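Local atomic coordinates of aldose-aldose oxidoreductase (Caulobacter crescentus, PDB entry 5A04), a protein that catalyses the oxidation of one aldose coupled to the reduction of another, with NADP(H) held in a Rossmann-fold domain as the likely hydride carrier. Residues A27-S32 with Q296-S301; G130-F135 with K290-A295; V205-S210 with R329-G334; I225-L230 with A237-A242. One frame throughout, in Å; residues are numbered along the deposited sequence.

Interaction 1: A27-S32 with Q296-S301; sequences AECEHS and QLDHLS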
# COMPACT_ATOMS: atom_id res chain seq x y z
N ALA A 27 -0.48 -2.23 36.64
CA ALA A 27 -0.96 -1.11 37.45
C ALA A 27 -2.41 -0.74 37.16
O ALA A 27 -3.17 -0.42 38.07
CB ALA A 27 -0.07 0.12 37.24
N GLU A 28 -2.80 -0.79 35.88
CA GLU A 28 -4.15 -0.40 35.49
C GLU A 28 -5.12 -1.57 35.33
O GLU A 28 -6.27 -1.37 34.95
CB GLU A 28 -4.10 0.39 34.18
CG GLU A 28 -3.31 1.69 34.25
CD GLU A 28 -1.82 1.53 33.99
OE1 GLU A 28 -1.40 0.48 33.47
OE2 GLU A 28 -1.06 2.46 34.31
N CYS A 29 -4.69 -2.80 35.63
CA CYS A 29 -5.58 -3.95 35.54
C CYS A 29 -6.59 -4.00 36.67
O CYS A 29 -6.30 -3.60 37.79
CB CYS A 29 -4.80 -5.26 35.55
SG CYS A 29 -3.84 -5.53 34.06
N GLU A 30 -7.77 -4.54 36.37
CA GLU A 30 -8.81 -4.72 37.37
C GLU A 30 -9.02 -6.17 37.76
O GLU A 30 -9.62 -6.45 38.79
CB GLU A 30 -10.14 -4.16 36.87
CG GLU A 30 -10.13 -2.68 36.62
CD GLU A 30 -11.41 -2.23 35.97
OE1 GLU A 30 -11.67 -2.65 34.82
OE2 GLU A 30 -12.16 -1.47 36.61
N HIS A 31 -8.54 -7.09 36.92
CA HIS A 31 -8.80 -8.51 37.16
C HIS A 31 -7.56 -9.37 37.03
O HIS A 31 -7.66 -10.60 36.93
CB HIS A 31 -9.87 -9.01 36.19
CG HIS A 31 -11.19 -8.33 36.37
ND1 HIS A 31 -11.96 -8.51 37.50
CD2 HIS A 31 -11.84 -7.44 35.60
CE1 HIS A 31 -13.05 -7.76 37.40
NE2 HIS A 31 -13.00 -7.10 36.26
N SER A 32 -6.40 -8.72 37.05
CA SER A 32 -5.12 -9.40 36.88
C SER A 32 -4.09 -8.85 37.84
O SER A 32 -4.09 -7.66 38.13
CB SER A 32 -4.60 -9.22 35.44
OG SER A 32 -5.65 -9.47 34.52
N GLN A 296 -5.62 -6.12 27.44
CA GLN A 296 -5.29 -7.45 26.92
C GLN A 296 -5.17 -8.44 28.08
O GLN A 296 -5.74 -9.54 28.05
CB GLN A 296 -4.00 -7.41 26.09
CG GLN A 296 -3.57 -8.79 25.57
CD GLN A 296 -2.13 -8.79 25.08
OE1 GLN A 296 -1.84 -8.30 24.00
NE2 GLN A 296 -1.23 -9.36 25.88
N LEU A 297 -4.45 -8.03 29.12
CA LEU A 297 -4.24 -8.87 30.30
C LEU A 297 -5.58 -9.20 30.96
O LEU A 297 -5.85 -10.36 31.28
CB LEU A 297 -3.30 -8.18 31.30
CG LEU A 297 -1.85 -7.97 30.85
CD1 LEU A 297 -1.12 -6.98 31.74
CD2 LEU A 297 -1.10 -9.29 30.82
N ASP A 298 -6.41 -8.18 31.15
CA ASP A 298 -7.70 -8.39 31.80
C ASP A 298 -8.65 -9.23 30.96
O ASP A 298 -9.49 -9.93 31.51
CB ASP A 298 -8.36 -7.06 32.15
CG ASP A 298 -7.92 -6.51 33.51
OD1 ASP A 298 -7.28 -7.23 34.31
OD2 ASP A 298 -8.23 -5.33 33.78
N HIS A 299 -8.51 -9.18 29.63
CA HIS A 299 -9.41 -9.96 28.79
C HIS A 299 -9.30 -11.45 29.09
O HIS A 299 -10.31 -12.12 29.24
CB HIS A 299 -9.14 -9.72 27.30
CG HIS A 299 -10.11 -10.43 26.39
ND1 HIS A 299 -11.45 -10.09 26.33
CD2 HIS A 299 -9.93 -11.45 25.52
CE1 HIS A 299 -12.05 -10.87 25.45
NE2 HIS A 299 -11.16 -11.71 24.95
N LEU A 300 -8.07 -11.96 29.18
CA LEU A 300 -7.90 -13.38 29.44
C LEU A 300 -8.46 -13.73 30.81
O LEU A 300 -9.19 -14.70 30.97
CB LEU A 300 -6.42 -13.79 29.33
CG LEU A 300 -6.14 -15.27 29.61
CD1 LEU A 300 -7.05 -16.17 28.78
CD2 LEU A 300 -4.67 -15.57 29.34
N SER A 301 -8.12 -12.91 31.80
CA SER A 301 -8.62 -13.11 33.16
C SER A 301 -10.14 -13.14 33.21
O SER A 301 -10.74 -14.03 33.84
CB SER A 301 -8.09 -12.01 34.08
OG SER A 301 -6.68 -12.07 34.17

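Interaction 2: G130-F135 with K290-A295; sequences GYRSRF and KNQFSA. With NDP (NADPH dihydro-nicotinamide-adenine-dinucleotide phosphate), chain G.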
# COMPACT_ATOMS: atom_id res chain seq x y z
N GLY A 130 -1.27 -12.73 22.04
CA GLY A 130 -1.14 -11.33 22.42
C GLY A 130 -1.35 -10.33 21.29
O GLY A 130 -0.46 -9.53 20.99
N TYR A 131 -2.53 -10.36 20.67
CA TYR A 131 -2.86 -9.36 19.66
C TYR A 131 -3.49 -8.13 20.32
O TYR A 131 -4.70 -7.89 20.23
CB TYR A 131 -3.81 -9.96 18.61
CG TYR A 131 -3.16 -11.03 17.71
CD1 TYR A 131 -2.09 -10.72 16.88
CD2 TYR A 131 -3.66 -12.33 17.69
CE1 TYR A 131 -1.52 -11.69 16.05
CE2 TYR A 131 -3.09 -13.30 16.85
CZ TYR A 131 -2.03 -12.97 16.04
OH TYR A 131 -1.47 -13.92 15.22
N ARG A 132 -2.63 -7.34 20.95
CA ARG A 132 -3.07 -6.19 21.76
C ARG A 132 -3.87 -5.16 20.97
O ARG A 132 -4.67 -4.42 21.54
CB ARG A 132 -1.86 -5.52 22.41
CG ARG A 132 -0.75 -5.19 21.44
CD ARG A 132 0.34 -4.33 22.08
NE ARG A 132 1.46 -4.20 21.15
CZ ARG A 132 1.51 -3.32 20.16
NH1 ARG A 132 0.53 -2.42 19.99
NH2 ARG A 132 2.55 -3.32 19.34
N SER A 133 -3.65 -5.10 19.66
CA SER A 133 -4.33 -4.08 18.85
C SER A 133 -5.85 -4.23 18.88
O SER A 133 -6.57 -3.27 18.65
CB SER A 133 -3.84 -4.11 17.40
OG SER A 133 -2.46 -3.78 17.34
N ARG A 134 -6.34 -5.43 19.18
CA ARG A 134 -7.78 -5.66 19.26
C ARG A 134 -8.39 -4.98 20.49
O ARG A 134 -9.60 -4.96 20.64
CB ARG A 134 -8.10 -7.16 19.29
CG ARG A 134 -7.66 -7.91 18.00
CD ARG A 134 -8.52 -7.52 16.79
NE ARG A 134 -9.93 -7.81 17.00
CZ ARG A 134 -10.49 -8.99 16.76
NH1 ARG A 134 -9.75 -10.00 16.29
NH2 ARG A 134 -11.79 -9.18 16.99
N PHE A 135 -7.54 -4.44 21.36
CA PHE A 135 -7.97 -3.76 22.57
C PHE A 135 -7.62 -2.28 22.56
O PHE A 135 -7.78 -1.58 23.56
CB PHE A 135 -7.35 -4.44 23.80
CG PHE A 135 -7.66 -5.90 23.85
CD1 PHE A 135 -8.88 -6.33 24.34
CD2 PHE A 135 -6.78 -6.84 23.31
CE1 PHE A 135 -9.20 -7.69 24.35
CE2 PHE A 135 -7.10 -8.19 23.31
CZ PHE A 135 -8.32 -8.62 23.82
N LYS A 290 -9.32 1.36 29.60
CA LYS A 290 -7.92 1.29 29.98
C LYS A 290 -7.07 1.01 28.75
O LYS A 290 -7.61 0.68 27.68
CB LYS A 290 -7.69 0.23 31.06
CG LYS A 290 -7.91 -1.19 30.61
CD LYS A 290 -7.78 -2.17 31.78
CE LYS A 290 -8.99 -2.16 32.70
NZ LYS A 290 -9.92 -3.31 32.43
N ASN A 291 -5.76 1.15 28.91
CA ASN A 291 -4.82 1.03 27.80
C ASN A 291 -4.83 -0.39 27.22
O ASN A 291 -5.26 -1.34 27.88
CB ASN A 291 -3.42 1.40 28.27
CG ASN A 291 -2.84 0.38 29.25
OD1 ASN A 291 -2.32 -0.65 28.83
ND2 ASN A 291 -2.94 0.67 30.55
N GLN A 292 -4.33 -0.52 26.00
CA GLN A 292 -4.40 -1.80 25.29
C GLN A 292 -3.70 -2.96 26.02
O GLN A 292 -4.11 -4.11 25.88
CB GLN A 292 -3.80 -1.66 23.88
CG GLN A 292 -2.33 -1.25 23.84
CD GLN A 292 -1.81 -1.04 22.42
OE1 GLN A 292 -2.06 -1.86 21.53
NE2 GLN A 292 -1.10 0.07 22.19
N PHE A 293 -2.65 -2.66 26.78
CA PHE A 293 -1.88 -3.72 27.44
C PHE A 293 -2.65 -4.28 28.63
O PHE A 293 -2.85 -5.49 28.75
CB PHE A 293 -0.50 -3.20 27.87
CG PHE A 293 0.24 -2.53 26.76
CD1 PHE A 293 0.90 -3.28 25.79
CD2 PHE A 293 0.26 -1.15 26.66
CE1 PHE A 293 1.56 -2.65 24.74
CE2 PHE A 293 0.93 -0.52 25.62
CZ PHE A 293 1.57 -1.27 24.66
N SER A 294 -3.08 -3.39 29.52
CA SER A 294 -3.89 -3.79 30.66
C SER A 294 -5.19 -4.43 30.21
O SER A 294 -5.68 -5.38 30.83
CB SER A 294 -4.19 -2.58 31.55
OG SER A 294 -2.98 -1.94 31.90
N ALA A 295 -5.78 -3.89 29.15
CA ALA A 295 -6.99 -4.48 28.59
C ALA A 295 -6.76 -5.91 28.07
O ALA A 295 -7.61 -6.78 28.21
CB ALA A 295 -7.53 -3.60 27.47
PA NDP G . 13.93 -9.94 24.05
O1A NDP G . 15.09 -10.54 23.34
O2A NDP G . 13.99 -8.49 24.44
O5B NDP G . 13.56 -10.81 25.39
C5B NDP G . 13.50 -12.17 25.06
C4B NDP G . 13.64 -12.91 26.39
O4B NDP G . 13.30 -14.29 26.24
C3B NDP G . 15.11 -12.86 26.87
O3B NDP G . 15.37 -11.70 27.60
C2B NDP G . 15.14 -14.05 27.84
O2B NDP G . 14.61 -13.76 29.00
C1B NDP G . 14.11 -15.03 27.13
N9A NDP G . 14.78 -16.12 26.42
C8A NDP G . 14.65 -17.48 26.66
N7A NDP G . 15.42 -18.23 25.84
C5A NDP G . 16.08 -17.31 25.03
C6A NDP G . 17.01 -17.46 23.99
N6A NDP G . 17.42 -18.72 23.61
N1A NDP G . 17.53 -16.38 23.33
C2A NDP G . 17.07 -15.15 23.77
N3A NDP G . 16.19 -14.85 24.73
C4A NDP G . 15.70 -15.97 25.37
O3 NDP G . 12.72 -10.19 22.93
PN NDP G . 11.39 -9.26 23.07
O1N NDP G . 10.86 -9.21 24.45
O2N NDP G . 11.38 -8.09 22.11
O5D NDP G . 10.27 -10.31 22.22
C5D NDP G . 9.98 -11.49 22.91
C4D NDP G . 8.62 -12.01 22.38
O4D NDP G . 7.63 -10.94 22.52
C3D NDP G . 8.68 -12.33 20.84
O3D NDP G . 7.82 -13.44 20.53
C2D NDP G . 8.12 -11.07 20.19
O2D NDP G . 7.45 -11.35 18.97
C1D NDP G . 7.05 -10.66 21.26
N1N NDP G . 6.84 -9.21 21.23
C2N NDP G . 5.56 -8.70 21.12
C3N NDP G . 5.38 -7.34 21.12
C7N NDP G . 4.02 -6.80 21.00
O7N NDP G . 3.81 -5.58 20.83
N7N NDP G . 2.94 -7.66 21.09
C4N NDP G . 6.51 -6.38 21.24
C5N NDP G . 7.83 -7.02 21.31
C6N NDP G . 7.96 -8.35 21.31
P2B NDP G . 15.37 -14.38 30.41
O1X NDP G . 15.43 -15.85 30.06
O2X NDP G . 16.66 -13.63 30.34
O3X NDP G . 14.39 -13.98 31.51
O HOH W 1 -2.13 -1.34 18.74
O HOH W 2 -7.49 0.77 24.93

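Interaction 3: V205-S210 with R329-G334; sequences VNAVES and RAAREG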
# COMPACT_ATOMS: atom_id res chain seq x y z
N VAL A 205 -3.37 -15.68 -2.26
CA VAL A 205 -2.22 -14.94 -1.75
C VAL A 205 -1.15 -14.81 -2.83
O VAL A 205 -0.78 -15.81 -3.46
CB VAL A 205 -1.59 -15.67 -0.54
CG1 VAL A 205 -0.35 -14.92 -0.06
CG2 VAL A 205 -2.62 -15.84 0.57
N ASN A 206 -0.67 -13.58 -3.05
CA ASN A 206 0.56 -13.31 -3.82
C ASN A 206 1.61 -12.76 -2.89
O ASN A 206 1.28 -12.14 -1.88
CB ASN A 206 0.34 -12.26 -4.92
CG ASN A 206 -0.27 -12.81 -6.18
OD1 ASN A 206 -0.16 -14.00 -6.48
ND2 ASN A 206 -0.91 -11.93 -6.95
N ALA A 207 2.88 -12.91 -3.26
CA ALA A 207 3.94 -12.27 -2.49
C ALA A 207 5.20 -12.07 -3.32
O ALA A 207 5.49 -12.84 -4.24
CB ALA A 207 4.27 -13.09 -1.23
N VAL A 208 5.95 -11.03 -2.96
CA VAL A 208 7.27 -10.76 -3.52
C VAL A 208 8.24 -10.55 -2.36
O VAL A 208 7.93 -9.80 -1.42
CB VAL A 208 7.26 -9.51 -4.45
CG1 VAL A 208 6.43 -9.77 -5.69
CG2 VAL A 208 6.72 -8.31 -3.74
N GLU A 209 9.39 -11.22 -2.40
CA GLU A 209 10.42 -11.03 -1.39
C GLU A 209 11.58 -10.23 -1.95
O GLU A 209 11.94 -10.37 -3.12
CB GLU A 209 10.93 -12.37 -0.85
CG GLU A 209 11.86 -12.21 0.35
CD GLU A 209 12.92 -13.29 0.44
OE1 GLU A 209 12.60 -14.49 0.20
OE2 GLU A 209 14.08 -12.93 0.77
N SER A 210 12.16 -9.37 -1.12
CA SER A 210 13.36 -8.65 -1.52
C SER A 210 14.31 -8.53 -0.34
O SER A 210 14.04 -7.81 0.62
CB SER A 210 13.02 -7.28 -2.08
OG SER A 210 14.18 -6.63 -2.58
N ARG A 329 5.26 -19.36 0.64
CA ARG A 329 5.21 -20.26 -0.52
C ARG A 329 4.97 -19.47 -1.81
O ARG A 329 5.59 -19.76 -2.84
CB ARG A 329 4.12 -21.31 -0.35
CG ARG A 329 3.99 -22.27 -1.53
CD ARG A 329 3.09 -23.45 -1.18
NE ARG A 329 3.54 -24.09 0.06
CZ ARG A 329 4.41 -25.10 0.13
NH1 ARG A 329 4.94 -25.60 -0.97
NH2 ARG A 329 4.75 -25.60 1.31
N ALA A 330 4.10 -18.46 -1.74
CA ALA A 330 3.80 -17.66 -2.92
C ALA A 330 5.02 -16.93 -3.43
O ALA A 330 5.21 -16.81 -4.64
CB ALA A 330 2.67 -16.65 -2.62
N ALA A 331 5.85 -16.44 -2.51
CA ALA A 331 7.09 -15.74 -2.90
C ALA A 331 8.13 -16.73 -3.43
O ALA A 331 8.85 -16.43 -4.38
CB ALA A 331 7.65 -14.96 -1.72
N ARG A 332 8.20 -17.89 -2.80
CA ARG A 332 9.16 -18.91 -3.20
C ARG A 332 8.84 -19.46 -4.58
O ARG A 332 9.74 -19.69 -5.42
CB ARG A 332 9.19 -20.03 -2.14
CG ARG A 332 10.12 -21.18 -2.46
CD ARG A 332 10.29 -22.10 -1.25
NE ARG A 332 9.03 -22.67 -0.74
CZ ARG A 332 8.49 -22.38 0.45
NH1 ARG A 332 9.08 -21.52 1.27
NH2 ARG A 332 7.36 -22.97 0.82
N GLU A 333 7.55 -19.69 -4.83
CA GLU A 333 7.11 -20.33 -6.08
C GLU A 333 6.73 -19.35 -7.19
O GLU A 333 6.53 -19.75 -8.34
CB GLU A 333 5.93 -21.27 -5.79
CG GLU A 333 6.34 -22.44 -4.88
CD GLU A 333 5.28 -23.52 -4.71
OE1 GLU A 333 4.23 -23.47 -5.36
OE2 GLU A 333 5.52 -24.44 -3.90
N GLY A 334 6.61 -18.07 -6.85
CA GLY A 334 6.19 -17.06 -7.81
C GLY A 334 4.84 -17.34 -8.44
O GLY A 334 4.67 -17.24 -9.67
O HOH W 3 3.38 -14.64 -5.62
O HOH W 4 9.81 -13.35 -4.36

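Interaction 4: I225-L230 with A237-A242; sequences INFQLL and ANCVSA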
# COMPACT_ATOMS: atom_id res chain seq x y z
N ILE A 225 9.04 -8.71 2.60
CA ILE A 225 8.15 -9.62 1.88
C ILE A 225 6.75 -9.01 1.87
O ILE A 225 6.04 -8.96 2.88
CB ILE A 225 8.18 -11.07 2.47
CG1 ILE A 225 7.29 -12.00 1.64
CG2 ILE A 225 7.82 -11.11 3.98
CD1 ILE A 225 7.50 -13.49 1.97
N ASN A 226 6.39 -8.48 0.71
CA ASN A 226 5.11 -7.81 0.54
C ASN A 226 4.12 -8.80 -0.03
O ASN A 226 4.50 -9.68 -0.81
CB ASN A 226 5.26 -6.60 -0.39
CG ASN A 226 6.25 -5.59 0.14
OD1 ASN A 226 6.49 -5.52 1.36
ND2 ASN A 226 6.84 -4.81 -0.76
N PHE A 227 2.86 -8.68 0.36
CA PHE A 227 1.90 -9.68 -0.08
C PHE A 227 0.55 -9.08 -0.39
O PHE A 227 0.20 -7.98 0.06
CB PHE A 227 1.78 -10.82 0.96
CG PHE A 227 1.54 -10.35 2.39
CD1 PHE A 227 2.60 -9.93 3.19
CD2 PHE A 227 0.26 -10.40 2.93
CE1 PHE A 227 2.37 -9.52 4.52
CE2 PHE A 227 0.04 -10.00 4.26
CZ PHE A 227 1.09 -9.56 5.05
N GLN A 228 -0.19 -9.80 -1.23
CA GLN A 228 -1.54 -9.42 -1.61
C GLN A 228 -2.48 -10.50 -1.12
O GLN A 228 -2.15 -11.68 -1.21
CB GLN A 228 -1.68 -9.30 -3.12
CG GLN A 228 -0.69 -8.35 -3.77
CD GLN A 228 -1.00 -8.16 -5.23
OE1 GLN A 228 -0.84 -9.08 -6.04
NE2 GLN A 228 -1.47 -6.95 -5.58
N LEU A 229 -3.65 -10.10 -0.62
CA LEU A 229 -4.68 -11.03 -0.21
C LEU A 229 -5.98 -10.76 -0.95
O LEU A 229 -6.36 -9.60 -1.13
CB LEU A 229 -4.94 -10.93 1.31
CG LEU A 229 -3.73 -11.05 2.24
CD1 LEU A 229 -4.13 -10.74 3.68
CD2 LEU A 229 -3.12 -12.44 2.15
N LEU A 230 -6.66 -11.82 -1.35
CA LEU A 230 -8.02 -11.71 -1.86
C LEU A 230 -8.96 -12.43 -0.91
O LEU A 230 -8.62 -13.51 -0.42
CB LEU A 230 -8.13 -12.30 -3.27
CG LEU A 230 -9.51 -12.31 -3.94
CD1 LEU A 230 -10.01 -10.90 -4.25
CD2 LEU A 230 -9.44 -13.15 -5.22
N ALA A 237 -6.35 -6.90 -0.20
CA ALA A 237 -5.39 -6.20 0.65
C ALA A 237 -4.01 -6.21 -0.00
O ALA A 237 -3.58 -7.21 -0.59
CB ALA A 237 -5.32 -6.82 2.05
N ASN A 238 -3.34 -5.06 0.08
CA ASN A 238 -1.93 -4.90 -0.28
C ASN A 238 -1.16 -4.66 1.00
O ASN A 238 -1.45 -3.67 1.69
CB ASN A 238 -1.69 -3.69 -1.19
CG ASN A 238 -1.71 -4.02 -2.67
OD1 ASN A 238 -1.93 -5.16 -3.08
ND2 ASN A 238 -1.49 -2.99 -3.48
N CYS A 239 -0.19 -5.51 1.29
CA CYS A 239 0.51 -5.49 2.58
C CYS A 239 2.01 -5.39 2.43
O CYS A 239 2.62 -6.11 1.63
CB CYS A 239 0.15 -6.75 3.37
SG CYS A 239 -1.63 -7.02 3.62
N VAL A 240 2.63 -4.53 3.23
CA VAL A 240 4.09 -4.48 3.33
C VAL A 240 4.57 -5.08 4.65
O VAL A 240 3.98 -4.81 5.70
CB VAL A 240 4.61 -3.02 3.20
CG1 VAL A 240 6.04 -2.90 3.73
CG2 VAL A 240 4.51 -2.55 1.74
N SER A 241 5.63 -5.88 4.58
CA SER A 241 6.37 -6.37 5.75
C SER A 241 7.84 -6.09 5.50
O SER A 241 8.38 -6.52 4.48
CB SER A 241 6.15 -7.88 5.94
OG SER A 241 6.91 -8.37 7.03
N ALA A 242 8.51 -5.37 6.42
CA ALA A 242 9.88 -4.96 6.13
C ALA A 242 10.75 -4.84 7.39
O ALA A 242 10.27 -4.50 8.47
CB ALA A 242 9.88 -3.62 5.37

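Interaction 1: A27-S32 with Q296-S301
The carboxylate of D298 on helix 292-306 reaches into the 27-32 loop and takes up three donors. E30 N points straight at OD2, 2.7 Å from D298 OD2 with an N-H...O angle of 180°, on the syn lone pair. D298 OD1 is shared: S32 OG approaches on the anti lone pair at 2.8 Å, while H31 N, 2.9 Å from the same oxygen, comes from above the carboxylate plane. These bonds, two on one oxygen and one on the other, fix the rotation of the acid. The buried side is closely filled. S301 OG lies 2.8 Å from S32 OG, and C29, whose chi1 of -70° turns SG toward L297, meets the L297 methyl CD1 at 3.9 Å from SG. Toward solvent the contact thins: beyond its backbone N-H, E30 meets D298 only loosely, with CB 3.8 Å from D298 OD2, and its extended chain leads the E30 carboxylate outward. There E30 OE1 and D298 OD2, 4.5 Å apart, share K290 as a salt-bridge partner. Two backbone amides, a hydroxyl and a lysine around one buried carboxylate would be expected to stabilise the ionised form of D298, so the link between the Rossmann-domain loop and helix 292-306 is largely polar.

Interaction 2: G130-F135 with K290-A295
R132 turns two edges of one guanidinium to different partners: Q292 of the helix 292-306 start on one, the nicotinamide carboxamide of NADPH on another. R132 NE and NH2 both donate to the NADPH oxygen O7N, with NE at 2.7 Å from it, whereas NH1 donates to Q292 OE1 at 3.1 Å. That last bond is fairly straight (161°) and lies in the guanidinium plane, yet it meets the Q292 carbonyl from above its plane; the guanidinium and amide planes stand 77° apart. Both side chains start with CG between backbone N and carbonyl carbon and then extend, which brings their polar ends together. R132 also lies alongside F293, its CD 3.4 Å from F293 CE1. Q292 OE1 takes a second proton from a water that is also hydrogen-bonded to S133 OG, and NH1 of R132 has a further acceptor in T265 O. Farther along, F135 CB packs on A295 CB at 3.8 Å, and a second water links F135 O to K290 O. The helix start is capped by N291, whose OD1 accepts from S294 N at 2.9 Å and weakly from F293 N. R132 also touches the bound glucose, so this N-capped helix start backs an arginine of the combined cofactor and sugar site, at the junction of the Rossmann fold and the C-terminal domain.

Interaction 3: V205-S210 with R329-G334
A207 on the strand faces A330 and A331 on the helix, and small side chains let the two axes come within 6.2 Å at an angle of 64°. R329 turns its long side chain away from the strand and forms a salt bridge with E333 one turn on. A330 follows, pointing its methyl at the strand backbone: A330 CB is 3.6 Å from V205 O and 4.1 Å from A207 CB. A water that accepts from A207 N also lies within hydrogen-bonding distance of A330 O, though its proton has competing acceptors. Next, A331 packs on A207, with its CB 3.9 Å from A207 CB and its CA lying 3.6 Å from A207 O in a CA-H...O contact (143° at the hydrogen). A second water bridges A331 O, 3.2 Å from that water, to E209 N. The helix ends just before G334. The contact is methyl packing edged by two waters. Helix 314-333 lies against the mixed sheet here: I327, a turn earlier, touches V205 and A207, strand 224-230 hydrogen-bonds to this strand, strand 337-338 pairs with V205, and on the other face N206 packs on V208 of the second subunit, and V208 on N206 of that subunit.

Interaction 4: I225-L230 with A237-A242
Strands 224-230 and 236-242 form a beta hairpin of the mixed sheet in the C-terminal domain, and F227 and C239 meet at a hydrogen-bonded antiparallel pair. F227 N binds C239 O at 2.9 Å, and C239 N returns to F227 O at 2.8 Å, almost along the C=O axis. L229 and A237 form the next such pair, with Q228 and N238 as the non-hydrogen-bonded pair between them; the N-to-C directions of the two short segments differ by 163°. On the face of F227, the ring is swung over its neighbour by a chi1 of 50°, so that C239 CB sits over the ring, 3.4 Å from its centroid and 16° off the normal, a CH-pi contact. C239 SG, 4.2 Å from that centroid, approaches obliquely, and S241 CB stands at the ring edge. The Q228 and N238 side chains lie side by side on the other face: Q228 NE2 donates to N238 OD1 at 3.1 Å, in the carbonyl plane and on a lone pair. N226 runs alongside V240, and its OD1 makes a weak bond to S241 N at 3.4 Å. Q228 NE2 also reaches N226 O of the second subunit, while OE1 accepts from N206 ND2 of the same chain. The chemistry is two-sided: an aromatic and aliphatic face packs against helices 182-198 and 314-333, while the buried amides of the other face are satisfied across the sheet and the subunit interface.

From the N terminus, the loop 27-32 after the first Rossmann helix is the earliest segment, and interaction 1 closes a loop of 263 residues onto helix 292-306, tying the Rossmann domain to that helix. Interaction 2 nests inside it, joining residues 130-135 to the start of the same helix. Interaction 3 starts at 205-210, inside both loops, and ends at 329-334, beyond them, so it crosses interactions 1 and 2. Interaction 4 is a short hairpin nested within the loops of all three others. Interactions 3 and 4 stay within the C-terminal domain, share its mixed sheet through neighbouring strands and touch the second subunit, with centres 39 and 33 Å from that of interaction 1.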